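Local coordinates for protein PUF4 (PDB 3BWT) that binds single-stranded mRNA through its Pumilio homology domain, the helical-repeat part held in this chain, and acts in gene regulation, at residues Thr273-Leu278 with Ala311-Gly316; Leu278-Tyr283 with Gly316-Thr321; Val71-Arg76 with Asp110-Ile115; Leu67-Thr72 with Ile104-Thr109. All blocks are in the same frame, centred on the assembly; numbering follows the deposited sequence.

Contact 1: residues Thr273-Leu278 with Ala311-Gly316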
loop_
_atom_site.group_PDB
_atom_site.type_symbol
_atom_site.label_atom_id
_atom_site.label_comp_id
_atom_site.label_asym_id
_atom_site.label_seq_id
_atom_site.Cartn_x
_atom_site.Cartn_y
_atom_site.Cartn_z
ATOM N N THR A 273 25.214 -26.987 -10.386
ATOM C CA THR A 273 25.065 -26.965 -8.939
ATOM C C THR A 273 23.960 -25.995 -8.493
ATOM O O THR A 273 23.036 -26.380 -7.771
ATOM C CB THR A 273 26.397 -26.629 -8.249
ATOM O OG1 THR A 273 27.186 -27.823 -8.148
ATOM C CG2 THR A 273 26.161 -26.081 -6.857
ATOM N N GLY A 274 24.052 -24.743 -8.929
ATOM C CA GLY A 274 23.034 -23.763 -8.610
ATOM C C GLY A 274 21.663 -24.178 -9.113
ATOM O O GLY A 274 20.662 -24.102 -8.396
ATOM N N ILE A 275 21.608 -24.615 -10.361
ATOM C CA ILE A 275 20.336 -25.017 -10.938
ATOM C C ILE A 275 19.756 -26.223 -10.205
ATOM O O ILE A 275 18.550 -26.298 -9.989
ATOM C CB ILE A 275 20.457 -25.269 -12.453
ATOM C CG1 ILE A 275 20.357 -23.939 -13.197
ATOM C CG2 ILE A 275 19.369 -26.216 -12.932
ATOM C CD1 ILE A 275 21.099 -23.924 -14.511
ATOM N N GLN A 276 20.615 -27.156 -9.808
ATOM C CA GLN A 276 20.161 -28.311 -9.048
ATOM C C GLN A 276 19.642 -27.861 -7.685
ATOM O O GLN A 276 18.708 -28.445 -7.130
ATOM C CB GLN A 276 21.291 -29.325 -8.866
ATOM C CG GLN A 276 20.800 -30.707 -8.430
ATOM C CD GLN A 276 21.894 -31.554 -7.809
ATOM O OE1 GLN A 276 21.691 -32.738 -7.536
ATOM N NE2 GLN A 276 23.056 -30.951 -7.573
ATOM N N SER A 277 20.268 -26.823 -7.146
ATOM C CA SER A 277 19.804 -26.225 -5.910
ATOM C C SER A 277 18.393 -25.664 -6.085
ATOM O O SER A 277 17.522 -25.883 -5.240
ATOM C CB SER A 277 20.773 -25.144 -5.434
ATOM O OG SER A 277 22.029 -25.720 -5.118
ATOM N N LEU A 278 18.165 -24.958 -7.187
ATOM C CA LEU A 278 16.835 -24.439 -7.482
ATOM C C LEU A 278 15.822 -25.562 -7.665
ATOM O O LEU A 278 14.776 -25.579 -7.016
ATOM C CB LEU A 278 16.854 -23.560 -8.726
ATOM C CG LEU A 278 17.118 -22.065 -8.585
ATOM C CD1 LEU A 278 18.201 -21.790 -7.577
ATOM C CD2 LEU A 278 17.485 -21.508 -9.944
ATOM N N ALA A 311 17.310 -31.081 -17.635
ATOM C CA ALA A 311 16.771 -32.392 -18.016
ATOM C C ALA A 311 17.547 -33.612 -17.481
ATOM O O ALA A 311 16.940 -34.646 -17.156
ATOM C CB ALA A 311 16.582 -32.484 -19.535
ATOM N N PRO A 312 18.888 -33.504 -17.405
ATOM C CA PRO A 312 19.697 -34.572 -16.804
ATOM C C PRO A 312 19.358 -34.789 -15.332
ATOM O O PRO A 312 19.584 -35.878 -14.786
ATOM C CB PRO A 312 21.128 -34.043 -16.931
ATOM C CG PRO A 312 21.081 -33.087 -18.051
ATOM C CD PRO A 312 19.726 -32.451 -18.001
ATOM N N LEU A 313 18.813 -33.761 -14.696
ATOM C CA LEU A 313 18.554 -33.810 -13.265
ATOM C C LEU A 313 17.199 -34.424 -12.970
ATOM O O LEU A 313 16.959 -34.910 -11.866
ATOM C CB LEU A 313 18.659 -32.411 -12.656
ATOM C CG LEU A 313 20.099 -31.908 -12.602
ATOM C CD1 LEU A 313 20.190 -30.388 -12.460
ATOM C CD2 LEU A 313 20.825 -32.621 -11.469
ATOM N N LEU A 314 16.321 -34.415 -13.964
ATOM C CA LEU A 314 14.966 -34.914 -13.767
ATOM C C LEU A 314 14.862 -36.420 -13.958
ATOM O O LEU A 314 14.280 -36.898 -14.931
ATOM C CB LEU A 314 13.979 -34.179 -14.678
ATOM C CG LEU A 314 13.766 -32.714 -14.290
ATOM C CD1 LEU A 314 12.909 -32.001 -15.309
ATOM C CD2 LEU A 314 13.147 -32.622 -12.917
ATOM N N VAL A 315 15.430 -37.167 -13.017
ATOM C CA VAL A 315 15.385 -38.624 -13.066
ATOM C C VAL A 315 15.174 -39.245 -11.679
ATOM O O VAL A 315 15.608 -38.709 -10.656
ATOM C CB VAL A 315 16.648 -39.206 -13.731
ATOM C CG1 VAL A 315 16.701 -38.807 -15.199
ATOM C CG2 VAL A 315 17.903 -38.736 -13.002
ATOM N N GLY A 316 14.492 -40.382 -11.657
ATOM C CA GLY A 316 14.236 -41.084 -10.417
ATOM C C GLY A 316 13.185 -40.396 -9.570
ATOM O O GLY A 316 12.080 -40.116 -10.050
#
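Within T273-L278, I275 is the first residue to meet L313, and it does so lightly: its CG2 methyl lies 4.3 Å from CD1 of L313, a loose apolar touch at the buried side of the contact. The same isoleucine also packs on I309 and V310 of helix 300-310, so L313 carries on a hydrophobic seam that the preceding helix has already begun. One residue later Q276 supplies most of the helix's share. Its CG swings anti to the backbone N (chi1 -164°) and the chain runs on extended, which lays the CB-CG stem across the fork of L313 at about a right angle. The two leucine methyls divide the work. CD2 sits 3.6 Å from CG of Q276, while CD1 tucks against the base of the glutamine, 3.9 Å from its CB. The amide end merely skirts the leucine, with OE1 of Q276 4.0 Å from CD2. A further residue along, S277 turns back into its own helix, its OG bonding to O of T273 at 2.9 Å from above the carbonyl plane, on the face opposite that used by its own N. Trimming L313 to an alanine would take away both methyls and would probably open a gap beside I275, with the stem of Q276 left freer to turn. No hydrogen bond crosses between T273-L278 and A311-G316, so the contact rests on dispersion and burial alone: one leucine from the loop after helix 300-310 presses on hydrocarbon, and the polar amide stays at the exposed margin.

Contact 2: residues Leu278-Tyr283 with Gly316-Thr321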
loop_
_atom_site.group_PDB
_atom_site.type_symbol
_atom_site.label_atom_id
_atom_site.label_comp_id
_atom_site.label_asym_id
_atom_site.label_seq_id
_atom_site.Cartn_x
_atom_site.Cartn_y
_atom_site.Cartn_z
ATOM N N LEU A 278 18.165 -24.958 -7.187
ATOM C CA LEU A 278 16.835 -24.439 -7.482
ATOM C C LEU A 278 15.822 -25.562 -7.665
ATOM O O LEU A 278 14.776 -25.579 -7.016
ATOM C CB LEU A 278 16.854 -23.560 -8.726
ATOM C CG LEU A 278 17.118 -22.065 -8.585
ATOM C CD1 LEU A 278 18.201 -21.790 -7.577
ATOM C CD2 LEU A 278 17.485 -21.508 -9.944
ATOM N N LEU A 279 16.125 -26.491 -8.563
ATOM C CA LEU A 279 15.237 -27.616 -8.811
ATOM C C LEU A 279 14.767 -28.238 -7.504
ATOM O O LEU A 279 13.644 -28.734 -7.417
ATOM C CB LEU A 279 15.942 -28.681 -9.649
ATOM C CG LEU A 279 15.182 -30.002 -9.811
ATOM C CD1 LEU A 279 13.850 -29.758 -10.490
ATOM C CD2 LEU A 279 16.001 -31.005 -10.603
ATOM N N ASN A 280 15.629 -28.198 -6.488
ATOM C CA ASN A 280 15.410 -28.971 -5.262
ATOM C C ASN A 280 14.971 -28.161 -4.050
ATOM O O ASN A 280 14.837 -28.685 -2.943
ATOM C CB ASN A 280 16.654 -29.795 -4.925
ATOM C CG ASN A 280 16.617 -31.172 -5.544
ATOM O OD1 ASN A 280 15.708 -31.966 -5.271
ATOM N ND2 ASN A 280 17.600 -31.467 -6.390
ATOM N N ASP A 281 14.729 -26.881 -4.271
ATOM C CA ASP A 281 14.382 -25.992 -3.186
ATOM C C ASP A 281 12.889 -25.678 -3.150
ATOM O O ASP A 281 12.232 -25.574 -4.188
ATOM C CB ASP A 281 15.193 -24.704 -3.284
ATOM C CG ASP A 281 15.016 -23.829 -2.081
ATOM O OD1 ASP A 281 15.668 -24.109 -1.055
ATOM O OD2 ASP A 281 14.216 -22.873 -2.157
ATOM N N SER A 282 12.366 -25.535 -1.935
ATOM C CA SER A 282 10.970 -25.183 -1.716
ATOM C C SER A 282 10.594 -23.906 -2.465
ATOM O O SER A 282 9.433 -23.726 -2.839
ATOM C CB SER A 282 10.696 -25.008 -0.221
ATOM O OG SER A 282 10.527 -26.258 0.432
ATOM N N TYR A 283 11.580 -23.034 -2.693
ATOM C CA TYR A 283 11.328 -21.712 -3.264
ATOM C C TYR A 283 11.916 -21.563 -4.666
ATOM O O TYR A 283 11.206 -21.194 -5.603
ATOM C CB TYR A 283 11.864 -20.609 -2.343
ATOM C CG TYR A 283 11.388 -20.717 -0.912
ATOM C CD1 TYR A 283 10.050 -20.515 -0.579
ATOM C CD2 TYR A 283 12.280 -21.010 0.114
ATOM C CE1 TYR A 283 9.614 -20.612 0.727
ATOM C CE2 TYR A 283 11.854 -21.112 1.425
ATOM C CZ TYR A 283 10.523 -20.912 1.730
ATOM O OH TYR A 283 10.108 -21.018 3.046
ATOM N N GLY A 316 14.492 -40.382 -11.657
ATOM C CA GLY A 316 14.236 -41.084 -10.417
ATOM C C GLY A 316 13.185 -40.396 -9.570
ATOM O O GLY A 316 12.080 -40.116 -10.050
ATOM N N PRO A 317 13.535 -40.110 -8.305
ATOM C CA PRO A 317 12.647 -39.556 -7.273
ATOM C C PRO A 317 11.945 -38.275 -7.716
ATOM O O PRO A 317 10.715 -38.235 -7.745
ATOM C CB PRO A 317 13.606 -39.247 -6.115
ATOM C CG PRO A 317 14.768 -40.156 -6.327
ATOM C CD PRO A 317 14.916 -40.273 -7.814
ATOM N N ILE A 318 12.722 -37.251 -8.057
ATOM C CA ILE A 318 12.178 -35.946 -8.394
ATOM C C ILE A 318 11.046 -36.077 -9.402
ATOM O O ILE A 318 10.073 -35.327 -9.359
ATOM C CB ILE A 318 13.258 -35.028 -8.984
ATOM C CG1 ILE A 318 14.343 -34.751 -7.942
ATOM C CG2 ILE A 318 12.640 -33.731 -9.525
ATOM C CD1 ILE A 318 15.565 -34.053 -8.498
ATOM N N ARG A 319 11.167 -37.044 -10.301
ATOM C CA ARG A 319 10.206 -37.192 -11.388
ATOM C C ARG A 319 8.777 -37.449 -10.922
ATOM O O ARG A 319 7.816 -37.172 -11.646
ATOM C CB ARG A 319 10.651 -38.296 -12.346
ATOM C CG ARG A 319 11.744 -37.866 -13.305
ATOM C CD ARG A 319 11.746 -38.745 -14.544
ATOM N NE ARG A 319 10.613 -38.465 -15.424
ATOM C CZ ARG A 319 10.696 -37.738 -16.535
ATOM N NH1 ARG A 319 11.858 -37.218 -16.904
ATOM N NH2 ARG A 319 9.617 -37.533 -17.281
ATOM N N ASN A 320 8.642 -37.973 -9.712
ATOM C CA ASN A 320 7.341 -38.390 -9.206
ATOM C C ASN A 320 6.794 -37.434 -8.153
ATOM O O ASN A 320 5.625 -37.518 -7.758
ATOM C CB ASN A 320 7.419 -39.825 -8.673
ATOM C CG ASN A 320 7.716 -40.836 -9.773
ATOM O OD1 ASN A 320 6.985 -40.925 -10.766
ATOM N ND2 ASN A 320 8.798 -41.594 -9.609
ATOM N N THR A 321 7.645 -36.516 -7.714
ATOM C CA THR A 321 7.233 -35.481 -6.789
ATOM C C THR A 321 6.510 -34.375 -7.548
ATOM O O THR A 321 6.741 -34.177 -8.741
ATOM C CB THR A 321 8.436 -34.896 -6.042
ATOM O OG1 THR A 321 9.273 -34.179 -6.959
ATOM C CG2 THR A 321 9.241 -36.010 -5.391
#
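L279 and I318 meet tip to tip, and this is the close-packed half of the contact. CD2 of the leucine stops 3.7 Å from CD1 of the isoleucine, methyl against methyl. The approach follows from the torsions: CG of L279 stands anti to its own N (chi1 172°), whereas I318 holds CG1 anti to the carbonyl carbon (chi1 -64°), sending CD1 out to the far end of an extended arm. L279 is buried; the same CD2 also packs on L313, while CD1 lies against L314, and I327 touches the side chain as well, so I318 closes one margin of an existing apolar cluster.

The second half is looser and faces solvent. N280, the residue at which the chain leaves the helix, crosses the isoleucine at about a right angle. Its amide brushes past CD1 of I318, with OD1 3.8 Å and ND2 3.9 Å from that methyl. Neither atom gains a polar partner from G316-T321; ND2 turns instead to a weak hydrogen bond with O of Q276, one turn back. No hydrogen bond links the two segments.

Beyond N280 the chain turns at once into helix 284-298, with OD2 of D281 accepting from N of Y283 at 2.7 Å and also from N of G284. On the partner side T321 stands at the N-cap of helix 322-328. The contact thus lies where the end of helix 256-279, the start of helix 284-298 and the approach to helix 322-328 converge.

Contact 3: residues Val71-Arg76 with Asp110-Ile115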
loop_
_atom_site.group_PDB
_atom_site.type_symbol
_atom_site.label_atom_id
_atom_site.label_comp_id
_atom_site.label_asym_id
_atom_site.label_seq_id
_atom_site.Cartn_x
_atom_site.Cartn_y
_atom_site.Cartn_z
ATOM N N VAL A 71 -22.065 19.619 4.342
ATOM C CA VAL A 71 -21.872 20.819 5.151
ATOM C C VAL A 71 -21.141 21.888 4.315
ATOM O O VAL A 71 -20.531 21.546 3.293
ATOM C CB VAL A 71 -21.084 20.419 6.433
ATOM C CG1 VAL A 71 -19.589 20.715 6.306
ATOM C CG2 VAL A 71 -21.680 21.060 7.646
ATOM N N THR A 72 -21.205 23.168 4.702
ATOM C CA THR A 72 -20.510 24.200 3.903
ATOM C C THR A 72 -19.033 24.205 4.213
ATOM O O THR A 72 -18.579 23.506 5.108
ATOM C CB THR A 72 -21.030 25.656 4.102
ATOM O OG1 THR A 72 -20.691 26.116 5.416
ATOM C CG2 THR A 72 -22.522 25.756 3.876
ATOM N N THR A 73 -18.277 25.015 3.486
ATOM C CA THR A 73 -16.853 25.111 3.771
ATOM C C THR A 73 -16.601 25.729 5.147
ATOM O O THR A 73 -15.699 25.307 5.870
ATOM C CB THR A 73 -16.106 25.869 2.675
ATOM O OG1 THR A 73 -15.940 25.000 1.549
ATOM C CG2 THR A 73 -14.740 26.305 3.169
ATOM N N GLU A 74 -17.414 26.713 5.515
ATOM C CA GLU A 74 -17.266 27.336 6.815
ATOM C C GLU A 74 -17.441 26.276 7.893
ATOM O O GLU A 74 -16.634 26.171 8.818
ATOM C CB GLU A 74 -18.277 28.471 7.007
ATOM C CG GLU A 74 -17.955 29.744 6.221
ATOM C CD GLU A 74 -18.091 29.553 4.715
ATOM O OE1 GLU A 74 -19.176 29.120 4.262
ATOM O OE2 GLU A 74 -17.115 29.840 3.981
ATOM N N GLN A 75 -18.499 25.485 7.766
ATOM C CA GLN A 75 -18.806 24.480 8.770
ATOM C C GLN A 75 -17.739 23.397 8.782
ATOM O O GLN A 75 -17.269 22.984 9.845
ATOM C CB GLN A 75 -20.174 23.882 8.503
ATOM C CG GLN A 75 -21.315 24.806 8.828
ATOM C CD GLN A 75 -22.597 24.412 8.128
ATOM O OE1 GLN A 75 -22.571 23.881 7.015
ATOM N NE2 GLN A 75 -23.727 24.677 8.770
ATOM N N ARG A 76 -17.343 22.955 7.596
ATOM C CA ARG A 76 -16.323 21.933 7.479
ATOM C C ARG A 76 -15.048 22.348 8.195
ATOM O O ARG A 76 -14.407 21.530 8.864
ATOM C CB ARG A 76 -16.019 21.630 6.016
ATOM C CG ARG A 76 -15.177 20.380 5.836
ATOM C CD ARG A 76 -15.071 19.959 4.378
ATOM N NE ARG A 76 -14.368 20.964 3.593
ATOM C CZ ARG A 76 -14.946 21.743 2.690
ATOM N NH1 ARG A 76 -16.243 21.615 2.440
ATOM N NH2 ARG A 76 -14.224 22.643 2.034
ATOM N N ASP A 110 -6.894 25.533 1.345
ATOM C CA ASP A 110 -5.512 25.222 1.674
ATOM C C ASP A 110 -5.267 25.456 3.156
ATOM O O ASP A 110 -4.328 24.918 3.740
ATOM C CB ASP A 110 -4.552 26.055 0.828
ATOM C CG ASP A 110 -4.519 25.601 -0.615
ATOM O OD1 ASP A 110 -5.050 24.503 -0.899
ATOM O OD2 ASP A 110 -3.943 26.332 -1.455
ATOM N N GLU A 111 -6.124 26.269 3.760
ATOM C CA GLU A 111 -6.103 26.449 5.203
ATOM C C GLU A 111 -6.477 25.129 5.874
ATOM O O GLU A 111 -5.929 24.763 6.917
ATOM C CB GLU A 111 -7.084 27.552 5.601
ATOM C CG GLU A 111 -7.814 27.304 6.912
ATOM C CD GLU A 111 -8.791 28.417 7.242
ATOM O OE1 GLU A 111 -9.416 28.958 6.293
ATOM O OE2 GLU A 111 -8.927 28.749 8.447
ATOM N N GLU A 112 -7.424 24.430 5.257
ATOM C CA GLU A 112 -7.871 23.127 5.716
ATOM C C GLU A 112 -6.752 22.109 5.625
ATOM O O GLU A 112 -6.653 21.214 6.466
ATOM C CB GLU A 112 -9.034 22.642 4.856
ATOM C CG GLU A 112 -10.401 23.080 5.325
ATOM C CD GLU A 112 -11.480 22.737 4.315
ATOM O OE1 GLU A 112 -11.440 23.264 3.180
ATOM O OE2 GLU A 112 -12.372 21.941 4.661
ATOM N N ALA A 113 -5.930 22.229 4.585
ATOM C CA ALA A 113 -4.844 21.281 4.364
ATOM C C ALA A 113 -3.716 21.549 5.333
ATOM O O ALA A 113 -3.078 20.621 5.832
ATOM C CB ALA A 113 -4.341 21.353 2.939
ATOM N N GLN A 114 -3.469 22.823 5.606
ATOM C CA GLN A 114 -2.429 23.179 6.557
ATOM C C GLN A 114 -2.780 22.704 7.958
ATOM O O GLN A 114 -1.919 22.209 8.677
ATOM C CB GLN A 114 -2.140 24.679 6.533
ATOM C CG GLN A 114 -1.162 25.064 5.443
ATOM C CD GLN A 114 -0.042 24.045 5.302
ATOM O OE1 GLN A 114 0.187 23.509 4.215
ATOM N NE2 GLN A 114 0.653 23.761 6.407
ATOM N N ILE A 115 -4.046 22.834 8.337
ATOM C CA ILE A 115 -4.508 22.310 9.620
ATOM C C ILE A 115 -4.331 20.789 9.714
ATOM O O ILE A 115 -3.996 20.255 10.775
ATOM C CB ILE A 115 -5.982 22.690 9.903
ATOM C CG1 ILE A 115 -6.099 24.185 10.213
ATOM C CG2 ILE A 115 -6.546 21.864 11.051
ATOM C CD1 ILE A 115 -7.530 24.679 10.355
#
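A salt bridge between R76 and E112 joins Pumilio repeat 2 to repeat 3, linking the first turn of helix 73-83 to that of helix 110-120. The guanidinium meets the carboxylate through two N-H groups on one edge. NH2 of R76 bonds to OE1 of E112 at 3.1 Å, nearly in the guanidinium plane and on the syn lone pair of the oxygen, with an N-H...O angle of 161°. NE is modelled 2.5 Å from OE2 of the same glutamate, a length too short to be trusted in detail. The two flat groups are 30° apart, so the pairing is twisted rather than coplanar.

R76 reaches this position by running anti from its backbone N and then bending at chi3 (64°), which brings NE and NH2 round to the glutamate. NH2 is gripped a second time, within its own helix, by OG1 of T73 at 3.0 Å. Stacked helical repeats of the PUF kind place equivalent helix starts side by side, and here a buried ion pair fills the junction. T72 and Q75 form a capping box at the start of helix 73-83: N of T72 donates to OE1 of Q75 at 2.8 Å, and N of Q75 returns the bond to OG1 of T72 at 3.3 Å. With a methionine at R76, the buried carboxylate of E112 would probably lose its countercharge, and OG1 of T73 its donor. OE1 of E112 also accepts from OG1 of T109 and from N of K108, bonds that tie the acid to the turn leading into its helix.

Contact 4: residues Leu67-Thr72 with Ile104-Thr109; sequences LLEEVT and IECIKT
C106 points its thiol straight at the backbone of helix 60-70, and the sulfur comes to rest over the peptide that joins L68 to E69. SG is anti to the carbonyl carbon of its own residue (chi1 -79°), which directs it across the gap rather than along helix 96-106. There it lies 3.9 Å from O of L68 and 4.0 Å from N of E69, contacts of packing and not of hydrogen bonding.

Two side chains flank the sulfur. L68 leans toward C106 and offers the root of its side chain, CB standing 4.2 Å from SG; its branched end plays no part here. E69 starts out in the other direction, its CB bond leading away from the partner segment, yet CG of E69 still passes 4.1 Å from SG before the extended chain carries the carboxylate onward. That carboxylate is on the exposed side, where OE2 of E69 and OE1 of E105 remain 6.5 Å apart. Their like charges are probably eased by K102, which makes long, weak ion pairs with both.

The small side chain is consistent with the close approach of the two backbones, the CA atoms of E69 and C106 being 6.4 Å apart. Close flank-to-flank packing of this sort, between corresponding helices of Pumilio repeats 2 and 3, is characteristic of the PUF fold, in which such helices probably line the concave, RNA-binding surface.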
loop_
_atom_site.group_PDB
_atom_site.type_symbol
_atom_site.label_atom_id
_atom_site.label_comp_id
_atom_site.label_asym_id
_atom_site.label_seq_id
_atom_site.Cartn_x
_atom_site.Cartn_y
_atom_site.Cartn_z
ATOM N N LEU A 67 -22.216 14.043 6.922
ATOM C CA LEU A 67 -22.243 15.451 7.310
ATOM C C LEU A 67 -21.144 16.226 6.615
ATOM O O LEU A 67 -21.369 17.325 6.124
ATOM C CB LEU A 67 -22.089 15.597 8.826
ATOM C CG LEU A 67 -22.338 17.002 9.366
ATOM C CD1 LEU A 67 -23.785 17.395 9.176
ATOM C CD2 LEU A 67 -21.953 17.100 10.822
ATOM N N LEU A 68 -19.951 15.642 6.575
ATOM C CA LEU A 68 -18.813 16.283 5.924
ATOM C C LEU A 68 -19.069 16.609 4.438
ATOM O O LEU A 68 -18.664 17.663 3.949
ATOM C CB LEU A 68 -17.548 15.441 6.099
ATOM C CG LEU A 68 -16.953 15.437 7.513
ATOM C CD1 LEU A 68 -16.088 14.199 7.760
ATOM C CD2 LEU A 68 -16.168 16.705 7.778
ATOM N N GLU A 69 -19.742 15.718 3.721
ATOM C CA GLU A 69 -20.029 15.980 2.315
ATOM C C GLU A 69 -20.986 17.151 2.159
ATOM O O GLU A 69 -20.842 17.961 1.251
ATOM C CB GLU A 69 -20.640 14.754 1.638
ATOM C CG GLU A 69 -19.674 13.612 1.395
ATOM C CD GLU A 69 -20.394 12.296 1.131
ATOM O OE1 GLU A 69 -21.500 12.320 0.542
ATOM O OE2 GLU A 69 -19.860 11.240 1.526
ATOM N N GLU A 70 -21.952 17.242 3.063
ATOM C CA GLU A 70 -23.133 18.068 2.832
ATOM C C GLU A 70 -23.043 19.458 3.457
ATOM O O GLU A 70 -23.828 20.353 3.129
ATOM C CB GLU A 70 -24.380 17.338 3.336
ATOM C CG GLU A 70 -25.585 17.539 2.445
ATOM C CD GLU A 70 -25.359 17.011 1.044
ATOM O OE1 GLU A 70 -24.873 15.861 0.907
ATOM O OE2 GLU A 70 -25.672 17.744 0.079
ATOM N N VAL A 71 -22.065 19.619 4.342
ATOM C CA VAL A 71 -21.872 20.819 5.151
ATOM C C VAL A 71 -21.141 21.888 4.315
ATOM O O VAL A 71 -20.531 21.546 3.293
ATOM C CB VAL A 71 -21.084 20.419 6.433
ATOM C CG1 VAL A 71 -19.589 20.715 6.306
ATOM C CG2 VAL A 71 -21.680 21.060 7.646
ATOM N N THR A 72 -21.205 23.168 4.702
ATOM C CA THR A 72 -20.510 24.200 3.903
ATOM C C THR A 72 -19.033 24.205 4.213
ATOM O O THR A 72 -18.579 23.506 5.108
ATOM C CB THR A 72 -21.030 25.656 4.102
ATOM O OG1 THR A 72 -20.691 26.116 5.416
ATOM C CG2 THR A 72 -22.522 25.756 3.876
ATOM N N ILE A 104 -10.518 14.323 4.894
ATOM C CA ILE A 104 -9.436 14.621 3.966
ATOM C C ILE A 104 -9.917 14.658 2.507
ATOM O O ILE A 104 -9.527 15.537 1.739
ATOM C CB ILE A 104 -8.283 13.613 4.121
ATOM C CG1 ILE A 104 -7.652 13.748 5.512
ATOM C CG2 ILE A 104 -7.247 13.821 3.034
ATOM C CD1 ILE A 104 -6.678 12.637 5.873
ATOM N N GLU A 105 -10.773 13.716 2.133
ATOM C CA GLU A 105 -11.339 13.704 0.794
ATOM C C GLU A 105 -12.162 14.946 0.517
ATOM O O GLU A 105 -12.280 15.382 -0.632
ATOM C CB GLU A 105 -12.222 12.481 0.610
ATOM C CG GLU A 105 -11.437 11.227 0.362
ATOM C CD GLU A 105 -12.294 9.999 0.373
ATOM O OE1 GLU A 105 -13.502 10.127 0.683
ATOM O OE2 GLU A 105 -11.754 8.908 0.076
ATOM N N CYS A 106 -12.735 15.513 1.575
ATOM C CA CYS A 106 -13.698 16.597 1.431
ATOM C C CYS A 106 -13.100 17.999 1.418
ATOM O O CYS A 106 -13.741 18.935 0.954
ATOM C CB CYS A 106 -14.757 16.518 2.526
ATOM S SG CYS A 106 -16.014 15.295 2.227
ATOM N N ILE A 107 -11.886 18.154 1.929
ATOM C CA ILE A 107 -11.341 19.493 2.091
ATOM C C ILE A 107 -11.023 20.148 0.760
ATOM O O ILE A 107 -10.433 19.544 -0.124
ATOM C CB ILE A 107 -10.121 19.543 3.040
ATOM C CG1 ILE A 107 -8.952 18.744 2.472
ATOM C CG2 ILE A 107 -10.513 19.049 4.426
ATOM C CD1 ILE A 107 -7.784 18.637 3.431
ATOM N N LYS A 108 -11.436 21.401 0.635
ATOM C CA LYS A 108 -11.237 22.153 -0.584
ATOM C C LYS A 108 -10.153 23.224 -0.403
ATOM O O LYS A 108 -9.319 23.412 -1.287
ATOM C CB LYS A 108 -12.573 22.758 -1.053
ATOM C CG LYS A 108 -13.612 21.711 -1.511
ATOM C CD LYS A 108 -14.984 22.320 -1.862
ATOM C CE LYS A 108 -15.754 22.767 -0.613
ATOM N NZ LYS A 108 -17.235 22.949 -0.806
ATOM N N THR A 109 -10.151 23.903 0.743
ATOM C CA THR A 109 -9.234 25.030 0.974
ATOM C C THR A 109 -7.822 24.586 1.334
ATOM O O THR A 109 -7.578 23.417 1.615
ATOM C CB THR A 109 -9.725 25.981 2.108
ATOM O OG1 THR A 109 -9.586 25.332 3.378
ATOM C CG2 THR A 109 -11.178 26.391 1.903
#

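In the fold
From the N terminus, contact 4 starts first, at 67-72, and contact 3 at once after it; the two share V71 and T72 and so start from one overlapping stretch, 67-76. They close one after the other, contact 4 at 104-109 after a loop of 31 residues and contact 3 directly afterwards at 110-115. Together they clamp Pumilio repeat 2 to repeat 3 at successive helices, their centres about 7 Å apart. At the other end of the chain contacts 1 and 2 share L278 and G316, cross along the chain, and pin the stretch after helix 300-310 onto the end of helix 256-279. About 60 Å separates the centres of the two pairs, on opposite sides of the chain's centre.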